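Local structure of putative NAD(P)H-flavin oxidoreductase (Neisseria meningitidis serogroup A / serotype 4A, 6WT2) at residues L45-V50 against T149-G154; S52-F57 against D143-Q148; N155-A160 against I165-V170; S99-E104 against A192-S197. The protein binds flavin mononucleotide and probably acts as an NAD(P)H-dependent oxidoreductase of the nitroreductase family, with chloramphenicol a likely nitro substrate. All blocks are in the same frame, centred on the assembly; numbering follows the deposited sequence.

Interaction 1 (L45-V50 against T149-G154); sequences LSPSSV and TYIALG. With FMN (flavin mononucleotide), chain K; NIO (nicotinic acid), chain E.
Ser46 and Ala152 bring the loop 45-50, extended from Ser46 to Ser49, closest to helix segment 149-154, with their CA atoms 5.4 Å apart and no hydrogen bond between the two segments. Ser46 lays its side chain against the helix backbone. Its OG comes to 3.4 Å from Ala152 CA and also touches the Ala152 methyl. The hydroxyl is hydrogen-bonded to Leu42 O and to Asn155 ND2. Pro47 packs on Ile151, the two side chains crossing at a slant, with Pro47 CD 3.8 Å from Ile151 CG2. In Ile151, CG1 is anti to the carbonyl carbon (chi1 -55°). The chain then runs on extended, and CD1 reaches both Pro47 O and the flavin, 3.5 Å from FMN C8M. Pro47 O is buried and has no hydrogen-bond partner. On the cofactor side, Pro47 CB lies 3.2 Å from FMN O3'. Further along, Val50 N gives a weak hydrogen bond of 2.7 Å to O1 of nicotinic acid, and Val50 CG1 touches that ring. Arg214 of the second subunit binds Leu45 O and Ser46 O as well as this FMN. The arrangement is the flavin pocket at the dimer interface, characteristic of the nitroreductase fold.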
# COMPACT_ATOMS: atom_id res chain seq x y z
N LEU A 45 -8.34 -9.52 3.93
CA LEU A 45 -8.57 -9.93 2.56
C LEU A 45 -7.67 -9.23 1.54
O LEU A 45 -7.76 -9.54 0.34
CB LEU A 45 -10.04 -9.70 2.20
CG LEU A 45 -11.08 -10.45 3.03
CD1 LEU A 45 -12.47 -9.98 2.63
CD2 LEU A 45 -10.94 -11.98 2.86
N SER A 46 -6.80 -8.32 1.98
CA SER A 46 -5.97 -7.60 1.04
C SER A 46 -5.03 -8.58 0.34
O SER A 46 -4.70 -9.63 0.90
CB SER A 46 -5.17 -6.50 1.73
OG SER A 46 -6.02 -5.44 2.15
N PRO A 47 -4.60 -8.27 -0.88
CA PRO A 47 -3.63 -9.13 -1.56
C PRO A 47 -2.23 -8.86 -1.02
O PRO A 47 -1.96 -7.85 -0.37
CB PRO A 47 -3.74 -8.70 -3.02
CG PRO A 47 -4.07 -7.23 -2.92
CD PRO A 47 -4.97 -7.10 -1.71
N SER A 48 -1.33 -9.78 -1.34
CA SER A 48 0.06 -9.68 -0.96
C SER A 48 0.88 -10.50 -1.94
O SER A 48 0.40 -11.50 -2.48
CB SER A 48 0.31 -10.17 0.47
OG SER A 48 -0.19 -11.48 0.64
N SER A 49 2.13 -10.09 -2.12
CA SER A 49 3.05 -10.83 -2.97
C SER A 49 3.12 -12.29 -2.51
O SER A 49 3.25 -12.56 -1.32
CB SER A 49 4.44 -10.19 -2.90
OG SER A 49 5.34 -10.84 -3.79
N VAL A 50 3.00 -13.21 -3.48
CA VAL A 50 2.96 -14.67 -3.31
C VAL A 50 2.01 -15.10 -2.22
O VAL A 50 2.14 -16.21 -1.68
CB VAL A 50 4.37 -15.27 -3.09
CG1 VAL A 50 5.34 -14.78 -4.15
CG2 VAL A 50 4.91 -15.03 -1.68
N THR A 149 2.16 -4.44 3.65
CA THR A 149 1.27 -3.94 4.70
C THR A 149 0.63 -2.61 4.34
O THR A 149 -0.43 -2.28 4.89
CB THR A 149 2.02 -3.79 6.03
OG1 THR A 149 2.92 -2.67 5.97
CG2 THR A 149 2.79 -5.06 6.37
N TYR A 150 1.24 -1.84 3.44
CA TYR A 150 0.64 -0.58 3.03
C TYR A 150 -0.55 -0.81 2.10
O TYR A 150 -1.40 0.09 1.96
CB TYR A 150 1.69 0.32 2.38
CG TYR A 150 2.56 1.11 3.36
CD1 TYR A 150 2.56 2.50 3.35
CD2 TYR A 150 3.38 0.46 4.26
CE1 TYR A 150 3.36 3.23 4.23
CE2 TYR A 150 4.18 1.18 5.15
CZ TYR A 150 4.17 2.56 5.13
OH TYR A 150 4.96 3.26 6.00
N ILE A 151 -0.62 -1.98 1.45
CA ILE A 151 -1.83 -2.35 0.72
C ILE A 151 -2.99 -2.52 1.69
O ILE A 151 -4.07 -1.97 1.50
CB ILE A 151 -1.61 -3.63 -0.09
CG1 ILE A 151 -0.41 -3.50 -1.01
CG2 ILE A 151 -2.89 -4.00 -0.84
CD1 ILE A 151 -0.12 -4.80 -1.77
N ALA A 152 -2.77 -3.32 2.75
CA ALA A 152 -3.80 -3.51 3.77
C ALA A 152 -4.18 -2.19 4.41
O ALA A 152 -5.37 -1.93 4.63
CB ALA A 152 -3.31 -4.49 4.83
N LEU A 153 -3.19 -1.35 4.72
CA LEU A 153 -3.47 -0.02 5.25
C LEU A 153 -4.40 0.76 4.33
O LEU A 153 -5.44 1.27 4.77
CB LEU A 153 -2.15 0.73 5.46
CG LEU A 153 -2.29 2.23 5.77
CD1 LEU A 153 -2.69 2.39 7.21
CD2 LEU A 153 -1.00 2.95 5.46
N GLY A 154 -4.03 0.87 3.05
CA GLY A 154 -4.87 1.61 2.10
C GLY A 154 -6.29 1.08 2.04
O GLY A 154 -7.25 1.86 2.04
N1 FMN K . 0.53 -12.57 -9.06
C2 FMN K . 1.14 -12.99 -10.20
O2 FMN K . 0.61 -13.92 -10.85
N3 FMN K . 2.36 -12.56 -10.58
C4 FMN K . 3.02 -11.60 -9.90
O4 FMN K . 4.10 -11.13 -10.31
C4A FMN K . 2.39 -11.05 -8.69
N5 FMN K . 3.06 -10.21 -7.89
C5A FMN K . 2.42 -9.64 -6.85
C6 FMN K . 2.98 -8.50 -6.26
C7 FMN K . 2.33 -7.94 -5.17
C7M FMN K . 2.92 -6.72 -4.53
C8 FMN K . 0.98 -8.41 -4.79
C8M FMN K . 0.20 -7.74 -3.69
C9 FMN K . 0.42 -9.53 -5.39
C9A FMN K . 1.06 -10.10 -6.46
N10 FMN K . 0.46 -11.18 -7.13
C10 FMN K . 1.12 -11.67 -8.26
C1' FMN K . -0.88 -11.67 -6.76
C2' FMN K . -0.81 -12.55 -5.49
O2' FMN K . -0.32 -13.85 -5.84
C3' FMN K . -2.21 -12.66 -4.93
O3' FMN K . -2.61 -11.37 -4.46
C4' FMN K . -2.31 -13.65 -3.77
O4' FMN K . -1.88 -14.93 -4.25
C5' FMN K . -3.74 -13.73 -3.26
O5' FMN K . -4.62 -13.95 -4.37
P FMN K . -5.86 -12.95 -4.59
O1P FMN K . -6.61 -12.99 -3.29
O2P FMN K . -6.58 -13.49 -5.79
O3P FMN K . -5.16 -11.63 -4.86
N NIO E . 5.75 -14.16 -9.09
C1 NIO E . 4.58 -14.57 -8.59
C2 NIO E . 4.03 -13.94 -7.48
C3 NIO E . 4.70 -12.89 -6.88
C4 NIO E . 5.92 -12.49 -7.41
C5 NIO E . 6.42 -13.15 -8.53
C6 NIO E . 2.71 -14.42 -6.91
O1 NIO E . 2.17 -13.73 -6.03
O2 NIO E . 2.21 -15.49 -7.34

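Interaction 2 (S52-F57 against D143-Q148); sequences SEPWQF and DWCCRQ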
# COMPACT_ATOMS: atom_id res chain seq x y z
N SER A 52 1.76 -14.02 0.73
CA SER A 52 2.51 -14.16 1.97
C SER A 52 1.74 -13.64 3.19
O SER A 52 1.94 -14.15 4.30
CB SER A 52 3.84 -13.41 1.85
OG SER A 52 3.60 -12.06 1.48
N GLU A 53 0.87 -12.63 3.02
CA GLU A 53 0.14 -12.02 4.12
C GLU A 53 1.07 -11.68 5.29
O GLU A 53 0.85 -12.12 6.42
CB GLU A 53 -0.99 -12.93 4.59
CG GLU A 53 -2.01 -13.27 3.51
CD GLU A 53 -3.00 -14.34 3.96
OE1 GLU A 53 -3.63 -14.16 5.03
OE2 GLU A 53 -3.13 -15.37 3.25
N PRO A 54 2.14 -10.92 5.04
CA PRO A 54 3.23 -10.84 6.01
C PRO A 54 2.98 -9.80 7.08
O PRO A 54 3.86 -9.00 7.41
CB PRO A 54 4.42 -10.46 5.12
CG PRO A 54 3.79 -9.50 4.13
CD PRO A 54 2.38 -10.04 3.87
N TRP A 55 1.77 -9.79 7.63
CA TRP A 55 1.34 -8.72 8.51
C TRP A 55 0.70 -9.28 9.77
O TRP A 55 0.18 -10.40 9.79
CB TRP A 55 0.34 -7.80 7.82
CG TRP A 55 -0.76 -8.51 7.02
CD1 TRP A 55 -1.69 -9.40 7.49
CD2 TRP A 55 -1.03 -8.33 5.64
NE1 TRP A 55 -2.52 -9.79 6.46
CE2 TRP A 55 -2.14 -9.13 5.32
CE3 TRP A 55 -0.46 -7.54 4.63
CZ2 TRP A 55 -2.67 -9.20 4.03
CZ3 TRP A 55 -0.98 -7.61 3.35
CH2 TRP A 55 -2.08 -8.42 3.07
N GLN A 56 0.78 -8.49 10.84
CA GLN A 56 -0.08 -8.60 12.01
C GLN A 56 -0.70 -7.23 12.24
O GLN A 56 -0.06 -6.22 11.95
CB GLN A 56 0.69 -9.02 13.26
CG GLN A 56 1.47 -10.30 13.13
CD GLN A 56 0.60 -11.52 13.31
OE1 GLN A 56 0.01 -12.02 12.36
NE2 GLN A 56 0.50 -11.99 14.55
N PHE A 57 -1.94 -7.19 12.75
CA PHE A 57 -2.61 -5.93 13.09
C PHE A 57 -2.70 -5.85 14.61
O PHE A 57 -3.48 -6.60 15.22
CB PHE A 57 -4.00 -5.83 12.47
CG PHE A 57 -4.06 -6.15 11.00
CD1 PHE A 57 -3.05 -5.75 10.14
CD2 PHE A 57 -5.14 -6.85 10.47
CE1 PHE A 57 -3.10 -6.05 8.78
CE2 PHE A 57 -5.20 -7.15 9.11
CZ PHE A 57 -4.17 -6.75 8.27
N ASP A 143 11.70 -4.61 4.32
CA ASP A 143 11.01 -3.56 3.58
C ASP A 143 10.06 -4.13 2.53
O ASP A 143 9.00 -3.55 2.27
CB ASP A 143 12.04 -2.62 2.94
CG ASP A 143 12.45 -1.47 3.89
OD1 ASP A 143 11.81 -1.31 4.96
OD2 ASP A 143 13.41 -0.73 3.57
N TRP A 144 10.43 -5.27 1.92
CA TRP A 144 9.51 -5.99 1.03
C TRP A 144 8.20 -6.31 1.73
O TRP A 144 7.11 -6.04 1.20
CB TRP A 144 10.18 -7.26 0.52
CG TRP A 144 9.32 -8.10 -0.38
CD1 TRP A 144 8.71 -7.71 -1.54
CD2 TRP A 144 8.98 -9.48 -0.20
NE1 TRP A 144 8.00 -8.77 -2.09
CE2 TRP A 144 8.15 -9.86 -1.28
CE3 TRP A 144 9.29 -10.43 0.78
CZ2 TRP A 144 7.64 -11.15 -1.41
CZ3 TRP A 144 8.77 -11.71 0.66
CH2 TRP A 144 7.96 -12.06 -0.44
N CYS A 145 8.27 -6.86 2.95
CA CYS A 145 7.03 -7.16 3.67
C CYS A 145 6.29 -5.88 4.06
O CYS A 145 5.06 -5.83 3.96
CB CYS A 145 7.34 -8.03 4.89
SG CYS A 145 7.92 -9.68 4.38
N CYS A 146 7.02 -4.85 4.50
CA CYS A 146 6.39 -3.56 4.82
C CYS A 146 5.56 -3.01 3.65
O CYS A 146 4.48 -2.46 3.86
CB CYS A 146 7.45 -2.54 5.23
SG CYS A 146 8.16 -2.85 6.89
N ARG A 147 6.06 -3.14 2.42
CA ARG A 147 5.29 -2.67 1.27
C ARG A 147 3.92 -3.34 1.22
O ARG A 147 2.90 -2.67 0.99
CB ARG A 147 6.04 -2.93 -0.04
CG ARG A 147 7.36 -2.18 -0.21
CD ARG A 147 8.05 -2.71 -1.45
NE ARG A 147 9.32 -2.05 -1.73
CZ ARG A 147 9.80 -1.90 -2.96
NH1 ARG A 147 9.12 -2.37 -4.00
NH2 ARG A 147 10.96 -1.28 -3.16
N GLN A 148 3.88 -4.66 1.43
CA GLN A 148 2.60 -5.36 1.42
C GLN A 148 1.64 -4.78 2.46
O GLN A 148 0.44 -4.63 2.19
CB GLN A 148 2.80 -6.87 1.65
CG GLN A 148 4.01 -7.51 0.93
CD GLN A 148 4.01 -7.29 -0.59
OE1 GLN A 148 2.98 -7.45 -1.25
NE2 GLN A 148 5.17 -6.94 -1.13
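Pro54, the centre of an inverse gamma turn, packs against Cys145 and Gln148 of helix 138-162 at a core junction of this alpha/beta nitroreductase fold. The turn leads into strand 55-59, the outermost of the sheet within this chain. Apolar contacts gather on the Pro54 ring. Its CB meets Cys145 SG at 3.7 Å. Its CG lies 3.7 Å from Gln148 CB, the side chains crossing at about a right angle. The aromatic contact belongs to Trp55. Its chi1 of 45° sets CG between the backbone N and the carbonyl carbon, which brings the six-membered ring of the indole up to the C-terminal end of segment 143-148. Glu53 CA sits over the centre of one face, and Phe57 CZ over the rim of the opposite one. The polar bonds centre on Gln148. Its chain bends at chi2 (-56°), which turns the amide back along the helix. NE2 donates to Trp144 O at 3.2 Å and also to Glu171 OE2 of the second subunit, while OE1 accepts from Ser49 N. Three hydrogen bonds thus fix the amide beside the flavin. At the rim of the indole, near its plane, Trp55 CZ3 lies 3.5 Å from Gln148 O.

Interaction 3 (N155-A160 against I165-V170); sequences NMMTGA and IDSCPV. With FMN (flavin mononucleotide), chain G.
Met157, a selenomethionine, reaches from helix 138-162 across Ser167 to Pro169 on strand 166-170. The helix and strand segments run nearly antiparallel, with their axes 7.9 Å apart at closest approach. From the helix, Met157 CB meets Ser167 OG at 3.5 Å. CG lies over the same serine and touches both OG and CB. The chain continues extended through chi2 (-174°), which carries SE out to the proline, 3.4 Å from Pro169 CG and also close to Pro169 N. The bend at chi3 (-55°) turns CE across the ring, where it touches Pro169 CG and CB. The selenomethionine and proline side chains cross at about a right angle. Pro169 is held between this side chain and the cofactor, for its CG is also 3.4 Å from FMN C9. Nearer the turn, Ile165 N donates to Ala160 O at 2.9 Å, from well above the carbonyl plane, and Ala160 CB packs on Ile165. One water ties the segments together: it donates to Met157 O and Ile165 O and accepts from Ser167 OG at 2.5 Å. Beyond the contact, Met157 packs on Pro47 of the second subunit. Ala160 O thus takes the Ile165 N-H, and Met157 O, Ile165 O and Ser167 OG share the water. The apolar end presses Pro169 against the isoalloxazine, so the helix backs one wall of the flavin pocket.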
# COMPACT_ATOMS: atom_id res chain seq x y z
N ASN A 155 -6.45 -0.24 2.00
CA ASN A 155 -7.78 -0.85 1.87
C ASN A 155 -8.63 -0.62 3.12
O ASN A 155 -9.82 -0.31 3.01
CB ASN A 155 -7.64 -2.34 1.59
CG ASN A 155 -7.32 -2.63 0.14
OD1 ASN A 155 -7.64 -1.83 -0.76
ND2 ASN A 155 -6.73 -3.79 -0.11
N MSE A 156 -8.05 -0.78 4.30
CA MSE A 156 -8.80 -0.54 5.52
C MSE A 156 -9.29 0.91 5.62
O MSE A 156 -10.46 1.15 5.96
CB MSE A 156 -7.93 -0.91 6.73
CG MSE A 156 -7.74 -2.41 6.83
SE MSE A 156 -6.30 -2.89 8.04
CE MSE A 156 -7.09 -2.13 9.64
N MSE A 157 -8.44 1.87 5.30
CA MSE A 157 -8.84 3.28 5.39
C MSE A 157 -9.89 3.68 4.35
O MSE A 157 -10.83 4.42 4.64
CB MSE A 157 -7.63 4.19 5.26
CG MSE A 157 -6.68 4.05 6.42
SE MSE A 157 -5.29 5.36 6.28
CE MSE A 157 -4.67 4.89 4.47
N THR A 158 -9.72 3.19 3.13
CA THR A 158 -10.70 3.48 2.10
C THR A 158 -12.05 2.84 2.43
O THR A 158 -13.09 3.52 2.41
CB THR A 158 -10.19 2.99 0.74
OG1 THR A 158 -9.06 3.79 0.37
CG2 THR A 158 -11.29 3.11 -0.32
N GLY A 159 -12.03 1.55 2.77
CA GLY A 159 -13.27 0.88 3.11
C GLY A 159 -13.96 1.52 4.30
O GLY A 159 -15.18 1.72 4.28
N ALA A 160 -13.20 1.82 5.35
CA ALA A 160 -13.76 2.56 6.49
C ALA A 160 -14.45 3.84 6.04
O ALA A 160 -15.60 4.11 6.41
CB ALA A 160 -12.65 2.90 7.48
N ILE A 165 -16.58 6.13 8.26
CA ILE A 165 -15.70 6.08 9.42
C ILE A 165 -14.40 6.77 9.04
O ILE A 165 -13.81 6.48 8.00
CB ILE A 165 -15.45 4.63 9.88
CG1 ILE A 165 -16.76 4.02 10.43
CG2 ILE A 165 -14.30 4.58 10.89
CD1 ILE A 165 -16.71 2.51 10.60
N ASP A 166 -13.97 7.70 9.88
CA ASP A 166 -12.79 8.48 9.55
C ASP A 166 -11.54 7.74 9.99
O ASP A 166 -11.59 6.82 10.81
CB ASP A 166 -12.84 9.86 10.21
CG ASP A 166 -13.93 10.74 9.64
OD1 ASP A 166 -13.79 11.16 8.47
OD2 ASP A 166 -14.93 11.01 10.34
N SER A 167 -10.40 8.16 9.43
CA SER A 167 -9.12 7.53 9.75
C SER A 167 -7.99 8.52 9.50
O SER A 167 -8.19 9.63 9.01
CB SER A 167 -8.92 6.25 8.92
OG SER A 167 -9.00 6.54 7.54
N CYS A 168 -6.77 8.10 9.89
CA CYS A 168 -5.53 8.82 9.53
C CYS A 168 -4.41 7.78 9.48
O CYS A 168 -4.26 7.01 10.44
CB CYS A 168 -5.16 9.92 10.53
SG CYS A 168 -3.81 11.03 9.96
N PRO A 169 -3.64 7.73 8.40
CA PRO A 169 -2.42 6.91 8.40
C PRO A 169 -1.33 7.64 9.18
O PRO A 169 -1.31 8.87 9.25
CB PRO A 169 -2.05 6.81 6.91
CG PRO A 169 -2.94 7.85 6.17
CD PRO A 169 -3.72 8.61 7.22
N VAL A 170 -0.43 6.87 9.80
CA VAL A 170 0.53 7.47 10.73
C VAL A 170 1.90 6.82 10.58
O VAL A 170 2.06 5.62 10.85
CB VAL A 170 0.08 7.36 12.20
CG1 VAL A 170 1.15 7.96 13.12
CG2 VAL A 170 -1.26 8.08 12.42
N1 FMN G . -0.73 12.58 9.08
C2 FMN G . -0.37 12.99 10.33
O2 FMN G . -0.96 13.98 10.81
N3 FMN G . 0.56 12.36 11.06
C4 FMN G . 1.26 11.32 10.59
O4 FMN G . 2.07 10.68 11.31
C4A FMN G . 0.95 10.83 9.24
N5 FMN G . 1.69 9.85 8.68
C5A FMN G . 1.33 9.35 7.47
C6 FMN G . 1.88 8.13 7.05
C7 FMN G . 1.52 7.62 5.82
C7M FMN G . 2.11 6.31 5.33
C8 FMN G . 0.51 8.32 4.98
C8M FMN G . 0.05 7.68 3.69
C9 FMN G . -0.09 9.49 5.43
C9A FMN G . 0.24 9.99 6.68
N10 FMN G . -0.39 11.15 7.18
C10 FMN G . -0.02 11.62 8.44
C1' FMN G . -1.45 11.82 6.41
C2' FMN G . -0.90 12.69 5.27
O2' FMN G . -0.33 13.93 5.78
C3' FMN G . -2.04 12.92 4.29
O3' FMN G . -2.41 11.64 3.73
C4' FMN G . -1.73 13.86 3.12
O4' FMN G . -1.33 15.13 3.61
C5' FMN G . -2.95 14.01 2.22
O5' FMN G . -4.07 14.51 2.95
P FMN G . -5.44 13.66 2.92
O1P FMN G . -4.95 12.28 3.31
O2P FMN G . -6.40 14.27 3.90
O3P FMN G . -5.96 13.65 1.51
O HOH W 1 -11.34 6.35 6.67

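Interaction 4 (S99-E104 against A192-S197); sequences SPFMLE and AEWGVS
Phe101 and Trp194 meet across a wide backbone gap, since the nearest CA atoms, those of Phe101 and Glu193, are 9.8 Å apart. One segment is the first turn of helix 100-108, and the other is the start of strand 194-203. Ser99 is the N-cap of the helix, and its OG accepts a weak bond from Met102 N at 3.4 Å. Ser99 O then takes the first backbone bond of the turn, from Leu103 N. The two long aromatic side chains span the gap alone. In Phe101, CG is anti to the backbone N (chi1 177°), and the ring reaches out from the helix toward the strand. Trp194 extends its six-membered ring to meet it. Phe101 CE1 lies 4.0 Å from Trp194 CH2 and a little farther from CZ2. The ring centroids are 5.8 Å apart, the planes stand at 89° and the rings meet obliquely. Lys92 of the neighbouring strand packs on Phe101, as does Arg215 of the second subunit. The touch between the rings is dispersion alone and buries just 59 Å², a light surface contact between helix 100-108 and the sheet. The electrostatic part comes from Lys92, outside both segments, which makes a cation-pi contact with Trp194 and a salt bridge with Glu193.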
# COMPACT_ATOMS: atom_id res chain seq x y z
N SER A 99 11.85 -19.95 4.71
CA SER A 99 11.46 -19.85 6.11
C SER A 99 10.18 -20.64 6.39
O SER A 99 9.38 -20.88 5.48
CB SER A 99 11.26 -18.38 6.50
OG SER A 99 10.25 -17.78 5.72
N PRO A 100 9.97 -21.08 7.64
CA PRO A 100 8.70 -21.77 7.96
C PRO A 100 7.48 -20.91 7.67
O PRO A 100 6.42 -21.45 7.31
CB PRO A 100 8.84 -22.07 9.46
CG PRO A 100 10.31 -22.08 9.72
CD PRO A 100 10.92 -21.09 8.77
N PHE A 101 7.60 -19.60 7.83
CA PHE A 101 6.45 -18.72 7.60
C PHE A 101 6.03 -18.73 6.14
O PHE A 101 4.83 -18.74 5.83
CB PHE A 101 6.79 -17.30 8.06
CG PHE A 101 5.68 -16.31 7.80
CD1 PHE A 101 4.68 -16.10 8.74
CD2 PHE A 101 5.64 -15.59 6.61
CE1 PHE A 101 3.66 -15.20 8.50
CE2 PHE A 101 4.62 -14.68 6.36
CZ PHE A 101 3.63 -14.48 7.31
N MSE A 102 7.00 -18.73 5.23
CA MSE A 102 6.70 -18.76 3.80
C MSE A 102 6.19 -20.13 3.38
O MSE A 102 5.32 -20.23 2.52
CB MSE A 102 7.93 -18.37 2.99
CG MSE A 102 8.31 -16.88 3.14
SE MSE A 102 6.93 -15.70 2.41
CE MSE A 102 6.72 -16.63 0.74
N LEU A 103 6.72 -21.19 4.01
CA LEU A 103 6.19 -22.53 3.74
C LEU A 103 4.70 -22.59 4.05
O LEU A 103 3.91 -23.13 3.26
CB LEU A 103 6.95 -23.57 4.57
CG LEU A 103 6.52 -25.00 4.27
CD1 LEU A 103 6.82 -25.33 2.81
CD2 LEU A 103 7.20 -26.00 5.21
N GLU A 104 4.28 -22.00 5.17
CA GLU A 104 2.87 -22.02 5.55
C GLU A 104 2.02 -21.26 4.53
O GLU A 104 0.93 -21.72 4.17
CB GLU A 104 2.71 -21.44 6.96
CG GLU A 104 1.27 -21.44 7.51
CD GLU A 104 0.79 -22.81 8.02
OE1 GLU A 104 1.45 -23.85 7.75
OE2 GLU A 104 -0.26 -22.84 8.69
N ALA A 192 12.06 -10.45 17.20
CA ALA A 192 12.93 -11.13 16.26
C ALA A 192 12.17 -11.51 14.99
O ALA A 192 12.78 -11.61 13.92
CB ALA A 192 13.55 -12.38 16.89
N GLU A 193 10.86 -11.70 15.09
CA GLU A 193 10.04 -12.21 14.00
C GLU A 193 9.20 -11.15 13.30
O GLU A 193 8.80 -11.37 12.16
CB GLU A 193 9.10 -13.31 14.53
CG GLU A 193 9.81 -14.48 15.19
CD GLU A 193 10.53 -15.37 14.20
OE1 GLU A 193 10.14 -15.38 13.02
OE2 GLU A 193 11.49 -16.07 14.60
N TRP A 194 8.93 -10.02 13.97
CA TRP A 194 8.05 -8.98 13.44
C TRP A 194 8.64 -7.61 13.73
O TRP A 194 9.34 -7.42 14.74
CB TRP A 194 6.64 -9.07 14.07
CG TRP A 194 5.95 -10.38 13.77
CD1 TRP A 194 5.96 -11.51 14.53
CD2 TRP A 194 5.15 -10.67 12.62
NE1 TRP A 194 5.22 -12.50 13.92
CE2 TRP A 194 4.71 -12.00 12.75
CE3 TRP A 194 4.77 -9.93 11.49
CZ2 TRP A 194 3.90 -12.62 11.79
CZ3 TRP A 194 3.97 -10.54 10.55
CH2 TRP A 194 3.55 -11.87 10.70
N GLY A 195 8.36 -6.65 12.84
CA GLY A 195 8.80 -5.28 13.06
C GLY A 195 7.69 -4.31 12.74
O GLY A 195 6.79 -4.59 11.94
N VAL A 196 7.77 -3.13 13.36
CA VAL A 196 6.74 -2.12 13.15
C VAL A 196 6.87 -1.51 11.76
O VAL A 196 7.97 -1.14 11.32
CB VAL A 196 6.79 -1.06 14.25
CG1 VAL A 196 5.92 0.13 13.87
CG2 VAL A 196 6.33 -1.68 15.59
N SER A 197 5.75 -1.40 11.06
CA SER A 197 5.67 -0.95 9.68
C SER A 197 5.07 0.44 9.53
O SER A 197 5.67 1.33 8.90
CB SER A 197 4.85 -1.95 8.86
OG SER A 197 4.69 -1.48 7.54

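How the interactions relate
Interactions 1, 2 and 3 all use helix 138-162, taking its segments in the order 143-148, 149-154 and 155-160. Interactions 1 and 2 adjoin, with centres 7 Å apart, and a probable hydrogen bond between Ser48 OG of interaction 1 and Glu53 N of interaction 2 joins them. Interaction 2 is nested inside the loop closed by interaction 1, and interaction 3 follows both along the chain. Interactions 2, 3 and 4 reach the same antiparallel sheet. Interaction 4 crosses interactions 1 and 2 in sequence and encloses interaction 3, whose centre is about 25 Å away. Interactions 1 and 3 border two different flavins. One central helix therefore serves both cofactor sites of the dimer.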